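Local coordinates for protein 2-dehydro-3-deoxy-d-gluconate/2-dehydro-3-deoxy-phosphogluconate aldolase (Picrophilus torridus, PDB 4UXD) that is an aldolase of the dihydrodipicolinate synthase family, whose fold is a parallel beta/alpha barrel, at residues 34-37 / 41-44; 47-52 / 280-285; 68-73 / 267-272. All blocks are in the same frame, centred on the assembly; numbering follows the deposited sequence.

Contact 1. Residues 34-37 / 41-44; sequences TPLD and NIDY
Leu36 and Ile42 face each other as a non-hydrogen-bonded antiparallel pair, a single bridge framed by two backbone bonds: Asp43 N to Pro35 O at 2.9 Å, and Asp37 N to Asn41 O at 3.0 Å. Pro35 suits its place, since it needs to supply only its carbonyl here and has no N-H to satisfy; its ring packs on Ala46 and Thr47. The tight turn that joins the two segments is held from within by Asp37. With chi1 at 62° its carboxylate sits between its own backbone N and carbonyl carbon, folded back over the turn, where OD1 receives His39 N and also Asn41 N. The latter bond is 3.3 Å from Asn41 N to Asp37 OD1, almost straight at 173°, and comes from above the carboxylate plane. A water links OD2 of the same aspartate to Ile42 O, weakly at the second end. The whole hairpin-like loop is the connection from strand 27-31, the first of the barrel, to helix 44-56. Asp43 is the N-cap of that helix: its carboxylate, carried anti to the backbone N (chi1 178°), accepts weak bonds at OD1 from Asn45 N and Ala46 N. On the apolar side, Thr34 CG2 meets Ile42 CD1 at 3.6 Å, the two side chains crossing at a slant, and Phe82 of helix 76-88 touches both. Threonine serves both needs: its methyl packs here while OG1 bonds to Gly69 O. Ile42 CG2 meanwhile rests 3.6 Å above the centre of the Tyr44 ring, and the Leu36 side chain, whose CD2 lies 3.7 Å from Asn41 O, also touches Phe74 and Met290.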
# COMPACT_ATOMS: atom_id res chain seq x y z
N THR A 34 -19.64 -12.40 19.13
CA THR A 34 -21.03 -12.17 19.50
C THR A 34 -21.93 -13.23 18.84
O THR A 34 -22.32 -13.05 17.69
CB THR A 34 -21.46 -10.77 19.07
OG1 THR A 34 -20.46 -9.83 19.47
CG2 THR A 34 -22.80 -10.39 19.67
N PRO A 35 -22.26 -14.32 19.56
CA PRO A 35 -23.02 -15.41 18.92
C PRO A 35 -24.35 -14.94 18.33
O PRO A 35 -25.01 -14.10 18.94
CB PRO A 35 -23.25 -16.40 20.07
CG PRO A 35 -22.15 -16.14 21.03
CD PRO A 35 -21.94 -14.65 20.97
N LEU A 36 -24.69 -15.45 17.15
CA LEU A 36 -25.90 -15.04 16.44
C LEU A 36 -26.82 -16.23 16.08
O LEU A 36 -26.36 -17.33 15.76
CB LEU A 36 -25.55 -14.29 15.15
CG LEU A 36 -24.61 -13.08 15.21
CD1 LEU A 36 -24.27 -12.63 13.78
CD2 LEU A 36 -25.21 -11.93 16.02
N ASP A 37 -28.12 -15.96 16.12
CA ASP A 37 -29.11 -16.95 15.72
C ASP A 37 -29.17 -17.05 14.20
O ASP A 37 -28.45 -16.35 13.50
CB ASP A 37 -30.49 -16.59 16.31
CG ASP A 37 -31.03 -15.25 15.81
OD1 ASP A 37 -30.80 -14.86 14.65
OD2 ASP A 37 -31.72 -14.57 16.60
N ASN A 41 -29.25 -11.98 14.72
CA ASN A 41 -29.40 -11.18 15.94
C ASN A 41 -28.75 -11.91 17.09
O ASN A 41 -28.54 -13.12 17.02
CB ASN A 41 -30.87 -10.92 16.25
CG ASN A 41 -31.64 -10.37 15.07
OD1 ASN A 41 -32.68 -10.90 14.70
ND2 ASN A 41 -31.12 -9.30 14.48
N ILE A 42 -28.44 -11.20 18.17
CA ILE A 42 -27.65 -11.77 19.24
C ILE A 42 -28.41 -12.90 19.94
O ILE A 42 -29.53 -12.72 20.44
CB ILE A 42 -27.23 -10.72 20.26
CG1 ILE A 42 -26.42 -9.63 19.57
CG2 ILE A 42 -26.40 -11.37 21.39
CD1 ILE A 42 -25.85 -8.57 20.48
N ASP A 43 -27.77 -14.07 19.97
CA ASP A 43 -28.28 -15.26 20.61
C ASP A 43 -27.72 -15.34 22.03
O ASP A 43 -26.61 -15.81 22.25
CB ASP A 43 -27.89 -16.50 19.79
CG ASP A 43 -28.33 -17.81 20.43
OD1 ASP A 43 -29.00 -17.78 21.48
OD2 ASP A 43 -28.01 -18.87 19.87
N TYR A 44 -28.52 -14.88 23.00
CA TYR A 44 -28.04 -14.72 24.37
C TYR A 44 -27.88 -16.04 25.09
O TYR A 44 -27.12 -16.15 26.04
CB TYR A 44 -28.97 -13.78 25.14
CG TYR A 44 -28.74 -12.33 24.77
CD1 TYR A 44 -27.65 -11.65 25.27
CD2 TYR A 44 -29.59 -11.67 23.90
CE1 TYR A 44 -27.42 -10.33 24.93
CE2 TYR A 44 -29.36 -10.36 23.55
CZ TYR A 44 -28.27 -9.69 24.07
OH TYR A 44 -28.03 -8.38 23.75
O HOH W 1 -25.99 -18.50 18.46
O HOH W 2 -31.81 -14.96 19.53

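Contact 2. Residues 47-52 / 280-285; sequences TNILIK and NNINGG
Asn280 ND2 is bonded to the backbone O of Phe276, one turn back in the helix that ends here, and with the amide so held its other end meets Ile49: OD1 lies 3.6 Å from Ile49 CG2. This is a van der Waals contact, in which the two side chains run alongside one another in opposite senses. Ile49 uses its second branch as well. Its CD1 and Ile282 CD1 come tip to tip at 3.6 Å, each isoleucine reaching out along an extended chain, with chi2 at 160° and 174°. Isoleucine suits position 49 because it forks at CB, giving one branch to Asn280 and the other to Ile282. Helix 44-56, the first of the barrel, thereby meets the segment that leaves helix 270-279, part of the helical region at the C-terminal end of the chain. A Schellman motif closes that helix: Asn281, with positive phi, is the C-prime residue, Ile282 N bonds to Tyr277 O, and Asn281 N to Lys278 O. Asparagine tolerates this left-handed conformation better than most residues. The reversal carries Ile282 back toward helix 44-56, while its side chain still touches Phe276 of the helix it has just left.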
# COMPACT_ATOMS: atom_id res chain seq x y z
N THR A 47 -24.43 -17.04 23.88
CA THR A 47 -23.49 -16.17 24.58
C THR A 47 -23.18 -16.75 25.97
O THR A 47 -22.08 -16.59 26.48
CB THR A 47 -24.06 -14.74 24.73
OG1 THR A 47 -24.36 -14.22 23.44
CG2 THR A 47 -23.07 -13.82 25.43
N ASN A 48 -24.16 -17.41 26.57
CA ASN A 48 -23.97 -18.05 27.87
C ASN A 48 -23.13 -19.31 27.72
O ASN A 48 -22.23 -19.58 28.51
CB ASN A 48 -25.32 -18.37 28.51
CG ASN A 48 -25.22 -18.54 30.01
OD1 ASN A 48 -25.04 -19.65 30.51
ND2 ASN A 48 -25.34 -17.44 30.74
N ILE A 49 -23.42 -20.08 26.68
CA ILE A 49 -22.66 -21.28 26.40
C ILE A 49 -21.20 -20.92 26.27
O ILE A 49 -20.33 -21.66 26.74
CB ILE A 49 -23.18 -21.96 25.12
CG1 ILE A 49 -24.50 -22.67 25.45
CG2 ILE A 49 -22.16 -22.96 24.58
CD1 ILE A 49 -25.38 -22.98 24.25
N LEU A 50 -20.95 -19.76 25.67
CA LEU A 50 -19.60 -19.26 25.42
C LEU A 50 -18.91 -18.79 26.69
O LEU A 50 -17.74 -19.12 26.94
CB LEU A 50 -19.66 -18.11 24.41
CG LEU A 50 -18.33 -17.36 24.18
CD1 LEU A 50 -17.24 -18.33 23.76
CD2 LEU A 50 -18.50 -16.25 23.15
N ILE A 51 -19.63 -17.99 27.47
CA ILE A 51 -19.14 -17.53 28.77
C ILE A 51 -18.75 -18.70 29.66
O ILE A 51 -17.79 -18.62 30.42
CB ILE A 51 -20.21 -16.68 29.49
CG1 ILE A 51 -20.37 -15.34 28.78
CG2 ILE A 51 -19.83 -16.43 30.94
CD1 ILE A 51 -21.65 -14.64 29.10
N LYS A 52 -19.51 -19.79 29.59
CA LYS A 52 -19.25 -20.93 30.46
C LYS A 52 -18.07 -21.75 29.93
O LYS A 52 -17.35 -22.39 30.71
CB LYS A 52 -20.50 -21.80 30.61
CG LYS A 52 -21.65 -21.14 31.38
CD LYS A 52 -21.22 -20.64 32.76
CE LYS A 52 -22.41 -20.50 33.71
NZ LYS A 52 -23.41 -19.47 33.31
N ASN A 280 -20.06 -26.44 19.59
CA ASN A 280 -21.16 -26.55 20.54
C ASN A 280 -22.44 -27.02 19.85
O ASN A 280 -23.52 -26.95 20.43
CB ASN A 280 -21.39 -25.21 21.23
CG ASN A 280 -20.11 -24.60 21.76
OD1 ASN A 280 -19.68 -24.90 22.88
ND2 ASN A 280 -19.49 -23.72 20.97
N ASN A 281 -22.31 -27.48 18.60
CA ASN A 281 -23.45 -27.94 17.80
C ASN A 281 -24.59 -26.92 17.80
O ASN A 281 -25.76 -27.28 17.91
CB ASN A 281 -23.95 -29.29 18.32
CG ASN A 281 -25.03 -29.90 17.42
OD1 ASN A 281 -24.93 -29.84 16.19
ND2 ASN A 281 -26.07 -30.46 18.03
N ILE A 282 -24.26 -25.64 17.69
CA ILE A 282 -25.28 -24.60 17.66
C ILE A 282 -25.58 -24.21 16.23
O ILE A 282 -24.70 -24.17 15.37
CB ILE A 282 -24.85 -23.37 18.47
CG1 ILE A 282 -24.74 -23.74 19.94
CG2 ILE A 282 -25.84 -22.22 18.28
CD1 ILE A 282 -24.18 -22.65 20.82
N ASN A 283 -26.85 -23.91 15.98
CA ASN A 283 -27.31 -23.44 14.69
C ASN A 283 -27.22 -21.91 14.64
O ASN A 283 -28.21 -21.21 14.88
CB ASN A 283 -28.74 -23.92 14.44
CG ASN A 283 -29.23 -23.58 13.06
OD1 ASN A 283 -28.45 -23.37 12.14
ND2 ASN A 283 -30.55 -23.54 12.90
N GLY A 284 -26.03 -21.41 14.33
CA GLY A 284 -25.76 -19.99 14.43
C GLY A 284 -25.69 -19.28 13.09
O GLY A 284 -25.44 -19.91 12.07
N GLY A 285 -25.90 -17.97 13.11
CA GLY A 285 -26.00 -17.21 11.89
C GLY A 285 -25.02 -16.06 11.73
O GLY A 285 -24.07 -15.91 12.49

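Contact 3. Residues 68-73 / 267-272; sequences TGVFPY and QFPNAY
Phe268 swings its ring anti to its own backbone N (chi1 -177°), presenting CZ to Thr68, while Val70 holds CG1 anti to its carbonyl carbon (chi1 -71°), pointing that methyl at the ring of Pro269. The closest apolar touch follows from the second torsion: Val70 CG1 to Pro269 CG, 3.4 Å. Phe268 meets Thr68 with its edge, CZ standing 3.9 Å from OG1 near the ring plane, and the two side chains lie roughly perpendicular. The peptide bond between Phe268 and Pro269 is cis, and Pro269 CB lies 3.4 Å above the centre of the Phe268 ring. A flat ring suits this position, taking proline on a face and threonine at an edge. The loop from strand 61-63 to helix 76-88, one of the connections at the C-terminal mouth of the barrel strands, is thus packed against the residues that lead into helix 270-279. Glycerol, probably from the crystallisation liquor, lies close to Thr68, and Tyr272 OH shares a hydrogen bond with glycerol, consistent with a pocket beside the contact. The Phe268 carbonyl provides the polar link: Gln267 NE2 bonds to Phe268 O at 3.1 Å, in the carbonyl plane and on a lone pair. A water 2.8 Å from Tyr73 OH joins that phenol to the same carbonyl oxygen. Gln267 is further held by Lys130 and Asn132 of the second subunit. Branched Val70 can offer CG1 to the proline while its side chain, like that of Tyr73, also packs on Ile129 of that neighbouring chain.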
# COMPACT_ATOMS: atom_id res chain seq x y z
N THR A 68 -13.20 -9.02 16.89
CA THR A 68 -13.67 -10.38 16.76
C THR A 68 -15.17 -10.44 16.96
O THR A 68 -15.86 -11.25 16.34
CB THR A 68 -12.97 -11.31 17.77
OG1 THR A 68 -11.57 -11.32 17.52
CG2 THR A 68 -13.51 -12.72 17.68
N GLY A 69 -15.67 -9.56 17.83
CA GLY A 69 -17.10 -9.48 18.12
C GLY A 69 -17.90 -8.65 17.13
O GLY A 69 -19.08 -8.38 17.35
N VAL A 70 -17.23 -8.29 16.03
CA VAL A 70 -17.75 -7.42 14.98
C VAL A 70 -18.69 -6.32 15.49
O VAL A 70 -19.76 -6.09 14.93
CB VAL A 70 -18.47 -8.26 13.85
CG1 VAL A 70 -17.44 -9.04 13.04
CG2 VAL A 70 -19.50 -9.21 14.38
N PHE A 71 -18.22 -5.60 16.50
CA PHE A 71 -19.02 -4.57 17.18
C PHE A 71 -19.64 -3.52 16.25
O PHE A 71 -20.76 -3.08 16.53
CB PHE A 71 -18.18 -3.87 18.28
CG PHE A 71 -17.08 -2.98 17.76
CD1 PHE A 71 -15.81 -3.49 17.53
CD2 PHE A 71 -17.32 -1.64 17.51
CE1 PHE A 71 -14.81 -2.69 17.04
CE2 PHE A 71 -16.32 -0.84 17.02
CZ PHE A 71 -15.05 -1.37 16.78
N PRO A 72 -18.96 -3.11 15.15
CA PRO A 72 -19.63 -2.04 14.39
C PRO A 72 -20.83 -2.51 13.56
O PRO A 72 -21.52 -1.69 12.96
CB PRO A 72 -18.52 -1.53 13.46
CG PRO A 72 -17.65 -2.68 13.28
CD PRO A 72 -17.64 -3.42 14.58
N TYR A 73 -21.07 -3.81 13.51
CA TYR A 73 -22.23 -4.31 12.79
C TYR A 73 -23.49 -4.13 13.65
O TYR A 73 -24.59 -4.26 13.15
CB TYR A 73 -22.05 -5.78 12.37
CG TYR A 73 -20.91 -6.05 11.42
CD1 TYR A 73 -20.25 -5.00 10.77
CD2 TYR A 73 -20.49 -7.35 11.16
CE1 TYR A 73 -19.19 -5.24 9.90
CE2 TYR A 73 -19.43 -7.59 10.27
CZ TYR A 73 -18.78 -6.53 9.65
OH TYR A 73 -17.73 -6.77 8.77
N GLN A 267 -12.24 -15.15 5.09
CA GLN A 267 -12.62 -13.76 5.37
C GLN A 267 -12.90 -13.57 6.86
O GLN A 267 -13.73 -14.28 7.43
CB GLN A 267 -13.86 -13.41 4.52
CG GLN A 267 -14.69 -12.19 4.93
CD GLN A 267 -14.03 -10.86 4.61
OE1 GLN A 267 -13.68 -10.58 3.45
NE2 GLN A 267 -13.86 -10.03 5.62
N PHE A 268 -12.18 -12.64 7.48
CA PHE A 268 -12.31 -12.40 8.92
C PHE A 268 -13.69 -11.82 9.29
O PHE A 268 -14.23 -11.00 8.56
CB PHE A 268 -11.18 -11.47 9.39
CG PHE A 268 -11.16 -11.22 10.88
CD1 PHE A 268 -11.90 -10.17 11.43
CD2 PHE A 268 -10.43 -12.05 11.73
CE1 PHE A 268 -11.89 -9.94 12.81
CE2 PHE A 268 -10.41 -11.84 13.10
CZ PHE A 268 -11.14 -10.77 13.64
N PRO A 269 -14.28 -12.25 10.42
CA PRO A 269 -13.93 -13.28 11.40
C PRO A 269 -14.83 -14.50 11.27
O PRO A 269 -15.03 -15.25 12.23
CB PRO A 269 -14.19 -12.58 12.72
CG PRO A 269 -15.44 -11.76 12.42
CD PRO A 269 -15.41 -11.45 10.92
N ASN A 270 -15.41 -14.67 10.10
CA ASN A 270 -16.50 -15.61 9.92
C ASN A 270 -16.16 -17.03 10.38
O ASN A 270 -16.97 -17.68 11.04
CB ASN A 270 -16.93 -15.59 8.47
CG ASN A 270 -17.48 -14.23 8.06
OD1 ASN A 270 -18.36 -13.69 8.74
ND2 ASN A 270 -16.95 -13.65 6.98
N ALA A 271 -14.94 -17.49 10.08
CA ALA A 271 -14.49 -18.83 10.46
C ALA A 271 -14.55 -19.06 11.97
O ALA A 271 -14.80 -20.18 12.41
CB ALA A 271 -13.09 -19.07 9.95
N TYR A 272 -14.33 -18.00 12.75
CA TYR A 272 -14.38 -18.08 14.21
C TYR A 272 -15.79 -18.44 14.65
O TYR A 272 -15.99 -19.19 15.61
CB TYR A 272 -13.96 -16.76 14.87
CG TYR A 272 -12.47 -16.47 14.77
CD1 TYR A 272 -11.90 -16.07 13.56
CD2 TYR A 272 -11.65 -16.59 15.88
CE1 TYR A 272 -10.54 -15.81 13.47
CE2 TYR A 272 -10.29 -16.33 15.79
CZ TYR A 272 -9.74 -15.94 14.59
OH TYR A 272 -8.40 -15.68 14.51
O HOH W 3 -17.15 -9.50 8.53

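Contact 3 is buried and contact 1 partly so, whereas contact 2 lies at the surface. Contact 1 is built mainly on backbone and carboxylate hydrogen bonds within one loop, with a small apolar patch; the other two have no direct hydrogen bond between their segments and join distant parts of the chain by side-chain packing, contact 3 adding a water bridge. Contacts 2 and 3 involve the two ends of helix 270-279 and do not touch each other. The loop of contact 1 reaches both: Leu36 O lies 2.8 Å from Gly285 N, a probable hydrogen bond, and the threonine hydroxyl links it to contact 3. Contact 3 alone borders another subunit.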